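PDB 5XNA: secretory-abundant heat soluble protein 1 from Ramazzottius varieornatus, which acts as a secreted molecular shield in water-deficient conditions, serving desiccation tolerance, and has a lipid-binding fold of the fatty acid-binding protein type. Local coordinates for residues D22-A27 against Y123-V128; H39-K44 against R132-S137; E83-Y88 against H100-N105. All blocks are in the same frame, centred on the assembly; numbering follows the deposited sequence. Where two conformers were deposited one is given.

Contact 1 (D22-A27 against Y123-V128); sequences DAFISA and YKVGDV. With SHV (heptanoic acid), chain O.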
loop_
_atom_site.group_PDB
_atom_site.type_symbol
_atom_site.label_atom_id
_atom_site.label_comp_id
_atom_site.label_asym_id
_atom_site.label_seq_id
_atom_site.Cartn_x
_atom_site.Cartn_y
_atom_site.Cartn_z
ATOM N N ASP A 22 8.737 -9.524 15.192
ATOM C CA ASP A 22 7.862 -10.553 15.750
ATOM C C ASP A 22 6.415 -10.082 15.854
ATOM O O ASP A 22 5.492 -10.901 15.766
ATOM C CB ASP A 22 8.367 -11.019 17.119
ATOM C CG ASP A 22 9.675 -11.786 17.032
ATOM O OD1 ASP A 22 10.053 -12.199 15.917
ATOM O OD2 ASP A 22 10.310 -12.007 18.083
ATOM N N ALA A 23 6.188 -8.779 16.042
ATOM C CA ALA A 23 4.819 -8.269 16.003
ATOM C C ALA A 23 4.229 -8.397 14.605
ATOM O O ALA A 23 3.030 -8.654 14.453
ATOM C CB ALA A 23 4.775 -6.814 16.462
ATOM N N PHE A 24 5.059 -8.207 13.571
ATOM C CA PHE A 24 4.590 -8.396 12.202
ATOM C C PHE A 24 4.210 -9.850 11.957
ATOM O O PHE A 24 3.138 -10.140 11.416
ATOM C CB PHE A 24 5.658 -7.948 11.206
ATOM C CG PHE A 24 5.360 -8.354 9.782
ATOM C CD1 PHE A 24 4.429 -7.648 9.024
ATOM C CD2 PHE A 24 6.008 -9.443 9.201
ATOM C CE1 PHE A 24 4.150 -8.018 7.714
ATOM C CE2 PHE A 24 5.739 -9.817 7.889
ATOM C CZ PHE A 24 4.811 -9.108 7.148
ATOM N N ILE A 25 5.087 -10.781 12.351
ATOM C CA ILE A 25 4.803 -12.206 12.184
ATOM C C ILE A 25 3.555 -12.605 12.963
ATOM O O ILE A 25 2.732 -13.400 12.486
ATOM C CB ILE A 25 6.025 -13.045 12.608
ATOM C CG1 ILE A 25 7.190 -12.830 11.637
ATOM C CG2 ILE A 25 5.659 -14.521 12.715
ATOM C CD1 ILE A 25 6.881 -13.195 10.189
ATOM N N SER A 26 3.389 -12.058 14.169
ATOM C CA SER A 26 2.209 -12.367 14.971
ATOM C C SER A 26 0.940 -11.870 14.295
ATOM O O SER A 26 -0.061 -12.592 14.224
ATOM C CB SER A 26 2.345 -11.754 16.367
ATOM O OG SER A 26 3.458 -12.302 17.052
ATOM N N ALA A 27 0.963 -10.629 13.793
ATOM C CA ALA A 27 -0.208 -10.074 13.119
ATOM C C ALA A 27 -0.602 -10.899 11.900
ATOM O O ALA A 27 -1.770 -10.883 11.491
ATOM C CB ALA A 27 0.061 -8.624 12.719
ATOM N N TYR A 123 8.042 -4.292 6.212
ATOM C CA TYR A 123 6.943 -5.243 6.118
ATOM C C TYR A 123 5.738 -4.630 6.820
ATOM O O TYR A 123 5.852 -4.195 7.968
ATOM C CB TYR A 123 7.293 -6.571 6.794
ATOM C CG TYR A 123 8.677 -7.148 6.526
ATOM C CD1 TYR A 123 9.836 -6.506 6.980
ATOM C CD2 TYR A 123 8.820 -8.376 5.898
ATOM C CE1 TYR A 123 11.097 -7.050 6.764
ATOM C CE2 TYR A 123 10.078 -8.931 5.682
ATOM C CZ TYR A 123 11.211 -8.266 6.116
ATOM O OH TYR A 123 12.457 -8.822 5.898
ATOM N N LYS A 124 4.576 -4.620 6.163
ATOM C CA LYS A 124 3.422 -3.960 6.762
ATOM C C LYS A 124 2.148 -4.732 6.477
ATOM O O LYS A 124 1.849 -5.037 5.319
ATOM C CB LYS A 124 3.286 -2.522 6.249
ATOM C CG LYS A 124 2.291 -1.672 7.017
ATOM C CD LYS A 124 2.277 -0.246 6.488
ATOM C CE LYS A 124 3.688 0.303 6.348
ATOM N NZ LYS A 124 3.715 1.685 5.788
ATOM N N VAL A 125 1.383 -5.022 7.531
ATOM C CA VAL A 125 0.102 -5.701 7.395
ATOM C C VAL A 125 -0.866 -4.952 8.295
ATOM O O VAL A 125 -0.623 -4.816 9.498
ATOM C CB VAL A 125 0.186 -7.202 7.731
ATOM C CG1 VAL A 125 0.745 -7.472 9.153
ATOM C CG2 VAL A 125 -1.150 -7.904 7.467
ATOM N N GLY A 126 -1.905 -4.377 7.699
ATOM C CA GLY A 126 -2.728 -3.430 8.436
ATOM C C GLY A 126 -1.899 -2.337 9.084
ATOM O O GLY A 126 -1.138 -1.635 8.409
ATOM N N ASP A 127 -2.010 -2.179 10.402
ATOM C CA ASP A 127 -1.307 -1.114 11.102
ATOM C C ASP A 127 -0.007 -1.577 11.753
ATOM O O ASP A 127 0.565 -0.832 12.553
ATOM C CB ASP A 127 -2.211 -0.496 12.173
ATOM C CG ASP A 127 -2.532 -1.466 13.285
ATOM O OD1 ASP A 127 -2.714 -2.672 13.004
ATOM O OD2 ASP A 127 -2.604 -1.034 14.456
ATOM N N VAL A 128 0.467 -2.781 11.445
ATOM C CA VAL A 128 1.693 -3.308 12.035
ATOM C C VAL A 128 2.826 -3.183 11.030
ATOM O O VAL A 128 2.738 -3.728 9.928
ATOM C CB VAL A 128 1.511 -4.768 12.470
ATOM C CG1 VAL A 128 2.776 -5.286 13.129
ATOM C CG2 VAL A 128 0.313 -4.897 13.385
HETATM C C1 SHV O . 12.363 -12.069 5.014
HETATM O O1 SHV O . 11.950 -11.756 3.867
HETATM O O2 SHV O . 12.830 -11.175 5.768
HETATM C C2 SHV O . 12.295 -13.525 5.480
HETATM C C3 SHV O . 11.063 -13.736 6.362
HETATM C C4 SHV O . 9.838 -13.973 5.482
HETATM C C5 SHV O . 8.575 -14.015 6.341
HETATM C C6 SHV O . 7.477 -13.194 5.664
HETATM C C7 SHV O . 6.120 -13.878 5.822
#
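The lid of the lipid pocket meets the barrel where Phe24 of helix 21-27 packs on Tyr123, at the end of strand 118-125 and the turn that follows it. The CB of Tyr123 sits over the centre of the Phe24 ring, 3.5 Å from the centroid, in a CH-pi contact. The two rings themselves are inclined at 52°, neither stacked nor edge to face. Phe24 can dip from the helix toward the strand because its CG stands anti to the backbone N (chi1 169°). Its CD1 then lies 3.7 Å from Val125 CG1, while the ring edge faces heptanoic acid C6. One turn further along the helix, Ala27 CB touches both valines, 3.8 Å from Val125 CG1 and 3.8 Å from Val128 CG2; a small methyl suits so close an approach. Val128 CG1 packs against the helix backbone, 3.7 Å from Phe24 CA. Both valines belong to a type II' turn, whose positive phi at Gly126 suits a residue without a side chain. Replacing Phe24 with an alanine would probably leave Tyr123 CB and Val125 CG1 without their aromatic partner and open a gap under the helix. Tyr123 serves lid and ligand at once: its CB meets the Phe24 ring, whereas its hydroxyl donates to heptanoic acid O2 in a very short bond whose exact length is doubtful. Helices 21-27 and 32-35, inserted between the first two strands, form the helix-turn-helix lid characteristic of the fatty acid-binding protein beta barrel.

Contact 2 (H39-K44 against R132-S137); sequences HKTFHK and RWYKKS. With MG (magnesium ion), chain E; SHV (heptanoic acid), chain O; EDO (1,2-ethanediol), chain M; EDO (1,2-ethanediol), chain F.
Segments 39-44 and 132-137 run at 66° to each other, and even their nearest CA atoms, Phe42 and Tyr134, are 8.3 Å apart, so the long side chains of Arg132 and Tyr134 cross the gap to reach the other segment; strand 10-19 lies between their strands in the sheet. Arg132 spans the distance with CG anti to its own N (chi1 -172°) and the chain extended to NE. Its NH2 donates to His39 O at 2.6 Å, from well above the carbonyl plane, while Thr41 OG1 donates to the same oxygen from the opposite face. Arg132 NH1 makes a weak bond of 3.0 Å to Thr41 OG1 and a longer one of 3.3 Å to heptanoic acid O2. These acceptors lie along the guanidinium edge, and Asn38 also takes a bond from NH2, so the planar group is fixed in rotation. Beside it, magnesium is bound by His43 NE2 at 2.1 Å and Tyr134 OH at 2.0 Å. The fatty acid completes the four ligands present here, with O1 at 2.3 Å and O2 at 2.1 Å from magnesium. The His43 edge is directed at the Tyr134 face, planes at 76°, in an offset edge-to-face pair; a hydrogen bond between His43 ND1 and His54 NE2 helps to orient the imidazole. Arg132 and Tyr134, two residues apart on the last strand, recall the arginine-x-tyrosine pair that receives the carboxylate in many fatty acid-binding proteins. With a cation and a guanidinium both directed at the head group, the pocket probably holds its ligand as a carboxylate.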
loop_
_atom_site.group_PDB
_atom_site.type_symbol
_atom_site.label_atom_id
_atom_site.label_comp_id
_atom_site.label_asym_id
_atom_site.label_seq_id
_atom_site.Cartn_x
_atom_site.Cartn_y
_atom_site.Cartn_z
ATOM N N HIS A 39 17.009 -14.893 11.869
ATOM C CA HIS A 39 17.879 -15.861 11.211
ATOM C C HIS A 39 18.447 -15.289 9.917
ATOM O O HIS A 39 17.790 -14.515 9.213
ATOM C CB HIS A 39 17.120 -17.155 10.907
ATOM C CG HIS A 39 16.836 -17.984 12.120
ATOM N ND1 HIS A 39 17.676 -18.990 12.546
ATOM C CD2 HIS A 39 15.816 -17.944 13.007
ATOM C CE1 HIS A 39 17.181 -19.541 13.640
ATOM N NE2 HIS A 39 16.054 -18.923 13.938
ATOM N N LYS A 40 19.669 -15.714 9.594
ATOM C CA LYS A 40 20.379 -15.192 8.436
ATOM C C LYS A 40 19.545 -15.410 7.183
ATOM O O LYS A 40 19.128 -16.533 6.891
ATOM C CB LYS A 40 21.743 -15.876 8.314
ATOM C CG LYS A 40 22.594 -15.462 7.126
ATOM C CD LYS A 40 23.039 -13.993 7.181
ATOM C CE LYS A 40 23.677 -13.636 8.512
ATOM N NZ LYS A 40 24.306 -12.286 8.466
ATOM N N THR A 41 19.285 -14.326 6.462
ATOM C CA THR A 41 18.355 -14.312 5.343
ATOM C C THR A 41 19.028 -13.597 4.184
ATOM O O THR A 41 19.711 -12.592 4.389
ATOM C CB THR A 41 17.033 -13.600 5.729
ATOM O OG1 THR A 41 16.405 -14.307 6.807
ATOM C CG2 THR A 41 16.052 -13.517 4.530
ATOM N N PHE A 42 18.861 -14.126 2.975
ATOM C CA PHE A 42 19.436 -13.515 1.787
ATOM C C PHE A 42 18.326 -13.157 0.818
ATOM O O PHE A 42 17.388 -13.936 0.612
ATOM C CB PHE A 42 20.437 -14.433 1.085
ATOM C CG PHE A 42 21.590 -14.847 1.952
ATOM C CD1 PHE A 42 21.469 -15.925 2.807
ATOM C CD2 PHE A 42 22.795 -14.165 1.898
ATOM C CE1 PHE A 42 22.529 -16.320 3.613
ATOM C CE2 PHE A 42 23.853 -14.550 2.700
ATOM C CZ PHE A 42 23.716 -15.634 3.561
ATOM N N HIS A 43 18.432 -11.966 0.238
ATOM C CA HIS A 43 17.598 -11.556 -0.882
ATOM C C HIS A 43 18.526 -11.313 -2.060
ATOM O O HIS A 43 19.443 -10.493 -1.966
ATOM C CB HIS A 43 16.801 -10.279 -0.574
ATOM C CG HIS A 43 15.672 -10.478 0.386
ATOM N ND1 HIS A 43 14.423 -10.900 -0.012
ATOM C CD2 HIS A 43 15.597 -10.296 1.725
ATOM C CE1 HIS A 43 13.629 -10.986 1.042
ATOM N NE2 HIS A 43 14.317 -10.618 2.107
ATOM N N LYS A 44 18.303 -12.032 -3.155
ATOM C CA LYS A 44 19.045 -11.808 -4.390
ATOM C C LYS A 44 18.042 -11.402 -5.453
ATOM O O LYS A 44 17.057 -12.112 -5.686
ATOM C CB LYS A 44 19.833 -13.057 -4.810
ATOM C CG LYS A 44 20.875 -13.475 -3.780
ATOM C CD LYS A 44 21.646 -14.734 -4.197
ATOM C CE LYS A 44 22.551 -15.187 -3.063
ATOM N NZ LYS A 44 23.199 -16.501 -3.333
ATOM N N ARG A 132 13.710 -4.461 8.560
ATOM C CA ARG A 132 14.906 -5.281 8.638
ATOM C C ARG A 132 15.935 -4.681 7.699
ATOM O O ARG A 132 15.589 -4.207 6.617
ATOM C CB ARG A 132 14.578 -6.725 8.277
ATOM C CG ARG A 132 15.684 -7.670 8.497
ATOM C CD ARG A 132 15.135 -9.075 8.468
ATOM N NE ARG A 132 16.060 -9.998 9.081
ATOM C CZ ARG A 132 16.086 -11.292 8.816
ATOM N NH1 ARG A 132 15.241 -11.807 7.928
ATOM N NH2 ARG A 132 16.958 -12.058 9.435
ATOM N N TRP A 133 17.196 -4.668 8.117
ATOM C CA TRP A 133 18.239 -4.050 7.318
ATOM C C TRP A 133 19.187 -5.112 6.782
ATOM O O TRP A 133 19.574 -6.036 7.506
ATOM C CB TRP A 133 19.010 -3.001 8.130
ATOM C CG TRP A 133 18.165 -1.785 8.380
ATOM C CD1 TRP A 133 18.147 -0.640 7.653
ATOM C CD2 TRP A 133 17.171 -1.631 9.402
ATOM N NE1 TRP A 133 17.211 0.240 8.175
ATOM C CE2 TRP A 133 16.602 -0.355 9.244
ATOM C CE3 TRP A 133 16.720 -2.445 10.444
ATOM C CZ2 TRP A 133 15.605 0.127 10.089
ATOM C CZ3 TRP A 133 15.725 -1.968 11.277
ATOM C CH2 TRP A 133 15.183 -0.691 11.095
ATOM N N TYR A 134 19.574 -4.937 5.528
ATOM C CA TYR A 134 20.420 -5.867 4.806
ATOM C C TYR A 134 21.664 -5.139 4.322
ATOM O O TYR A 134 21.621 -3.946 4.017
ATOM C CB TYR A 134 19.657 -6.460 3.614
ATOM C CG TYR A 134 18.532 -7.358 4.046
ATOM C CD1 TYR A 134 17.336 -6.826 4.535
ATOM C CD2 TYR A 134 18.657 -8.744 3.969
ATOM C CE1 TYR A 134 16.300 -7.652 4.951
ATOM C CE2 TYR A 134 17.633 -9.575 4.380
ATOM C CZ TYR A 134 16.456 -9.029 4.860
ATOM O OH TYR A 134 15.451 -9.867 5.267
ATOM N N LYS A 135 22.773 -5.864 4.245
ATOM C CA LYS A 135 23.988 -5.334 3.652
ATOM C C LYS A 135 24.305 -6.072 2.358
ATOM O O LYS A 135 23.945 -7.238 2.179
ATOM C CB LYS A 135 25.168 -5.450 4.623
ATOM C CG LYS A 135 25.555 -6.884 4.941
ATOM C CD LYS A 135 26.591 -6.957 6.048
ATOM C CE LYS A 135 26.820 -8.391 6.475
ATOM N NZ LYS A 135 27.243 -9.217 5.309
ATOM N N LYS A 136 24.957 -5.366 1.442
ATOM C CA LYS A 136 25.485 -6.001 0.242
ATOM C C LYS A 136 26.402 -7.160 0.614
ATOM O O LYS A 136 27.295 -7.016 1.451
ATOM C CB LYS A 136 26.246 -4.974 -0.601
ATOM C CG LYS A 136 25.407 -4.256 -1.641
ATOM C CD LYS A 136 25.069 -5.196 -2.798
ATOM C CE LYS A 136 24.134 -4.553 -3.822
ATOM N NZ LYS A 136 24.822 -3.595 -4.728
ATOM N N SER A 137 26.170 -8.316 0.003
ATOM C CA SER A 137 27.029 -9.471 0.238
ATOM C C SER A 137 28.373 -9.264 -0.449
ATOM O O SER A 137 28.422 -8.882 -1.617
ATOM C CB SER A 137 26.382 -10.758 -0.268
ATOM O OG SER A 137 25.385 -11.214 0.623
HETATM MG MG MG E . 13.824 -10.398 4.144
HETATM C C1 SHV O . 12.363 -12.069 5.014
HETATM O O1 SHV O . 11.950 -11.756 3.867
HETATM O O2 SHV O . 12.830 -11.175 5.768
HETATM C C2 SHV O . 12.295 -13.525 5.480
HETATM C C3 SHV O . 11.063 -13.736 6.362
HETATM C C4 SHV O . 9.838 -13.973 5.482
HETATM C C5 SHV O . 8.575 -14.015 6.341
HETATM C C6 SHV O . 7.477 -13.194 5.664
HETATM C C7 SHV O . 6.120 -13.878 5.822
HETATM C C1 EDO M . 13.707 -15.360 9.002
HETATM O O1 EDO M . 12.751 -16.385 9.305
HETATM C C2 EDO M . 13.968 -14.529 10.255
HETATM O O2 EDO M . 14.385 -15.397 11.314
HETATM C C1 EDO F . 25.388 -9.479 10.803
HETATM O O1 EDO F . 25.939 -10.272 9.743
HETATM C C2 EDO F . 25.827 -8.024 10.660
HETATM O O2 EDO F . 25.295 -7.243 11.740
#

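Contact 3 (E83-Y88 against H100-N105); sequences EIKYKY and HVPSRN. With ZN (zinc ion), chain R; EDO (1,2-ethanediol), chain I.
His100 CB lies alongside Lys85, 4.2 Å from Lys85 CB. The CG of His100 stands anti to the carbonyl carbon (chi1 -75°), which turns the imidazole away from the neighbouring strand. Along the ring, His100 ND1 donates to a water in the ring plane at 2.8 Å, and that water in turn donates weakly to Lys85 O. At the tip, His100 NE2, 2.0 Å from zinc, is one of four ligands of the metal; another is ND1 of His100 of the second subunit, so the zinc joins the two copies. Histidine suits the place because its two nitrogens can serve different partners. Beneath these side chains, strands 82-91 and 94-101 form an antiparallel beta hairpin, in which Lys85 and His100 are a hydrogen-bonded pair. Lys85 N donates to His100 O at 3.1 Å, and His100 N returns a bond of 2.8 Å to Lys85 O. On the other face of the sheet, Ile84 CD1 approaches Val101 CG2 at 4.3 Å. Further on, Pro102, which has no N-H to give, sets its CD 3.2 Å from Glu83 O. A water there bridges Glu83 O and Ser103 N instead, accepting from the nitrogen and donating to the carbonyl as the chain leaves the ladder.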
loop_
_atom_site.group_PDB
_atom_site.type_symbol
_atom_site.label_atom_id
_atom_site.label_comp_id
_atom_site.label_asym_id
_atom_site.label_seq_id
_atom_site.Cartn_x
_atom_site.Cartn_y
_atom_site.Cartn_z
ATOM N N GLU A 83 -2.822 -20.422 -3.096
ATOM C CA GLU A 83 -2.195 -19.441 -3.968
ATOM C C GLU A 83 -1.940 -18.132 -3.230
ATOM O O GLU A 83 -2.819 -17.622 -2.528
ATOM C CB GLU A 83 -3.088 -19.193 -5.180
ATOM C CG GLU A 83 -2.347 -18.919 -6.459
ATOM C CD GLU A 83 -3.289 -18.785 -7.635
ATOM O OE1 GLU A 83 -4.018 -17.769 -7.700
ATOM O OE2 GLU A 83 -3.307 -19.701 -8.484
ATOM N N ILE A 84 -0.733 -17.596 -3.390
ATOM C CA ILE A 84 -0.364 -16.256 -2.939
ATOM C C ILE A 84 -0.176 -15.395 -4.181
ATOM O O ILE A 84 0.561 -15.782 -5.093
ATOM C CB ILE A 84 0.924 -16.292 -2.100
ATOM C CG1 ILE A 84 0.661 -16.942 -0.740
ATOM C CG2 ILE A 84 1.528 -14.901 -1.937
ATOM C CD1 ILE A 84 1.736 -16.642 0.282
ATOM N N LYS A 85 -0.846 -14.242 -4.231
ATOM C CA LYS A 85 -0.705 -13.322 -5.355
ATOM C C LYS A 85 0.210 -12.166 -4.976
ATOM O O LYS A 85 0.153 -11.662 -3.849
ATOM C CB LYS A 85 -2.063 -12.772 -5.792
ATOM C CG LYS A 85 -3.061 -13.855 -6.164
ATOM C CD LYS A 85 -4.471 -13.293 -6.287
ATOM C CE LYS A 85 -5.487 -14.406 -6.525
ATOM N NZ LYS A 85 -6.864 -13.873 -6.732
ATOM N N TYR A 86 1.055 -11.746 -5.916
ATOM C CA TYR A 86 1.941 -10.613 -5.679
ATOM C C TYR A 86 2.004 -9.733 -6.916
ATOM O O TYR A 86 1.762 -10.179 -8.042
ATOM C CB TYR A 86 3.370 -11.043 -5.307
ATOM C CG TYR A 86 4.004 -11.942 -6.354
ATOM C CD1 TYR A 86 4.627 -11.411 -7.471
ATOM C CD2 TYR A 86 3.945 -13.316 -6.223
ATOM C CE1 TYR A 86 5.207 -12.242 -8.437
ATOM C CE2 TYR A 86 4.528 -14.149 -7.162
ATOM C CZ TYR A 86 5.142 -13.605 -8.272
ATOM O OH TYR A 86 5.701 -14.451 -9.211
ATOM N N LYS A 87 2.366 -8.472 -6.696
ATOM C CA LYS A 87 2.649 -7.584 -7.818
ATOM C C LYS A 87 3.708 -6.601 -7.373
ATOM O O LYS A 87 3.501 -5.870 -6.406
ATOM C CB LYS A 87 1.404 -6.848 -8.325
ATOM C CG LYS A 87 1.763 -5.909 -9.480
ATOM C CD LYS A 87 0.629 -5.000 -9.906
ATOM C CE LYS A 87 -0.572 -5.789 -10.347
ATOM N NZ LYS A 87 -1.647 -4.866 -10.836
ATOM N N TYR A 88 4.861 -6.613 -8.058
ATOM C CA TYR A 88 5.950 -5.705 -7.755
ATOM C C TYR A 88 5.817 -4.451 -8.595
ATOM O O TYR A 88 5.520 -4.542 -9.782
ATOM C CB TYR A 88 7.305 -6.344 -8.087
ATOM C CG TYR A 88 7.755 -7.429 -7.142
ATOM C CD1 TYR A 88 7.267 -8.719 -7.257
ATOM C CD2 TYR A 88 8.716 -7.167 -6.181
ATOM C CE1 TYR A 88 7.716 -9.732 -6.411
ATOM C CE2 TYR A 88 9.174 -8.172 -5.319
ATOM C CZ TYR A 88 8.672 -9.445 -5.453
ATOM O OH TYR A 88 9.108 -10.428 -4.601
ATOM N N HIS A 100 -1.265 -10.504 -1.750
ATOM C CA HIS A 100 -2.543 -11.011 -1.239
ATOM C C HIS A 100 -2.353 -12.430 -0.703
ATOM O O HIS A 100 -1.747 -13.273 -1.374
ATOM C CB HIS A 100 -3.620 -11.049 -2.325
ATOM C CG HIS A 100 -4.207 -9.717 -2.696
ATOM N ND1 HIS A 100 -3.563 -8.811 -3.509
ATOM C CD2 HIS A 100 -5.421 -9.175 -2.417
ATOM C CE1 HIS A 100 -4.344 -7.761 -3.706
ATOM N NE2 HIS A 100 -5.476 -7.956 -3.049
ATOM N N VAL A 101 -2.893 -12.700 0.482
ATOM C CA VAL A 101 -2.951 -14.063 1.014
ATOM C C VAL A 101 -4.427 -14.413 1.165
ATOM O O VAL A 101 -5.008 -14.206 2.238
ATOM C CB VAL A 101 -2.180 -14.198 2.334
ATOM C CG1 VAL A 101 -2.195 -15.656 2.801
ATOM C CG2 VAL A 101 -0.735 -13.677 2.179
ATOM N N PRO A 102 -5.065 -14.910 0.101
ATOM C CA PRO A 102 -6.537 -14.999 0.085
ATOM C C PRO A 102 -7.107 -16.004 1.062
ATOM O O PRO A 102 -8.211 -15.786 1.577
ATOM C CB PRO A 102 -6.842 -15.405 -1.364
ATOM C CG PRO A 102 -5.641 -14.987 -2.141
ATOM C CD PRO A 102 -4.481 -15.176 -1.222
ATOM N N SER A 103 -6.407 -17.111 1.313
ATOM C CA SER A 103 -6.869 -18.067 2.312
ATOM C C SER A 103 -7.005 -17.421 3.682
ATOM O O SER A 103 -7.913 -17.768 4.441
ATOM C CB SER A 103 -5.905 -19.250 2.379
ATOM O OG SER A 103 -4.624 -18.822 2.823
ATOM N N ARG A 104 -6.132 -16.470 4.007
ATOM C CA ARG A 104 -6.109 -15.839 5.318
ATOM C C ARG A 104 -6.666 -14.419 5.323
ATOM O O ARG A 104 -6.661 -13.774 6.377
ATOM C CB ARG A 104 -4.679 -15.834 5.864
ATOM C CG ARG A 104 -4.089 -17.224 6.038
ATOM C CD ARG A 104 -2.573 -17.200 6.142
ATOM N NE ARG A 104 -2.040 -18.488 6.580
ATOM C CZ ARG A 104 -1.572 -18.717 7.803
ATOM N NH1 ARG A 104 -1.120 -19.915 8.131
ATOM N NH2 ARG A 104 -1.555 -17.743 8.699
ATOM N N ASN A 105 -7.150 -13.918 4.186
ATOM C CA ASN A 105 -7.687 -12.553 4.080
ATOM C C ASN A 105 -6.697 -11.519 4.625
ATOM O O ASN A 105 -7.033 -10.659 5.447
ATOM C CB ASN A 105 -9.055 -12.429 4.771
ATOM C CG ASN A 105 -9.734 -11.096 4.484
ATOM O OD1 ASN A 105 -9.794 -10.655 3.334
ATOM N ND2 ASN A 105 -10.238 -10.445 5.530
HETATM ZN ZN ZN R . -7.181 -6.924 -3.115
HETATM C C1 EDO I . 6.160 -13.261 -1.706
HETATM O O1 EDO I . 6.197 -14.690 -1.798
HETATM C C2 EDO I . 6.607 -12.654 -3.034
HETATM O O2 EDO I . 6.871 -11.264 -2.836
HETATM O O HOH W 1 -3.857 -17.953 0.037
HETATM O O HOH W 2 -1.209 -8.761 -5.110
#

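Contacts 1 and 2 share the bound heptanoic acid although their centres lie 19 Å apart: contact 1 supplies the lid and one hydroxyl, contact 2 the magnesium and guanidinium side of the head group. They meet where Tyr123 OH and Tyr134 OH approach to 3.2 Å, a probable hydrogen bond between the adjacent strands 118-125 and 128-136. Contact 3 belongs to the same sheet but stands apart, its centre 15 Å from that of contact 1 and 23 Å from that of contact 2, on the opposite side of the chain's centre from the latter. Contacts 1 and 3 both touch the second subunit, whereas no other chain of the assembly touches the segments of contact 2.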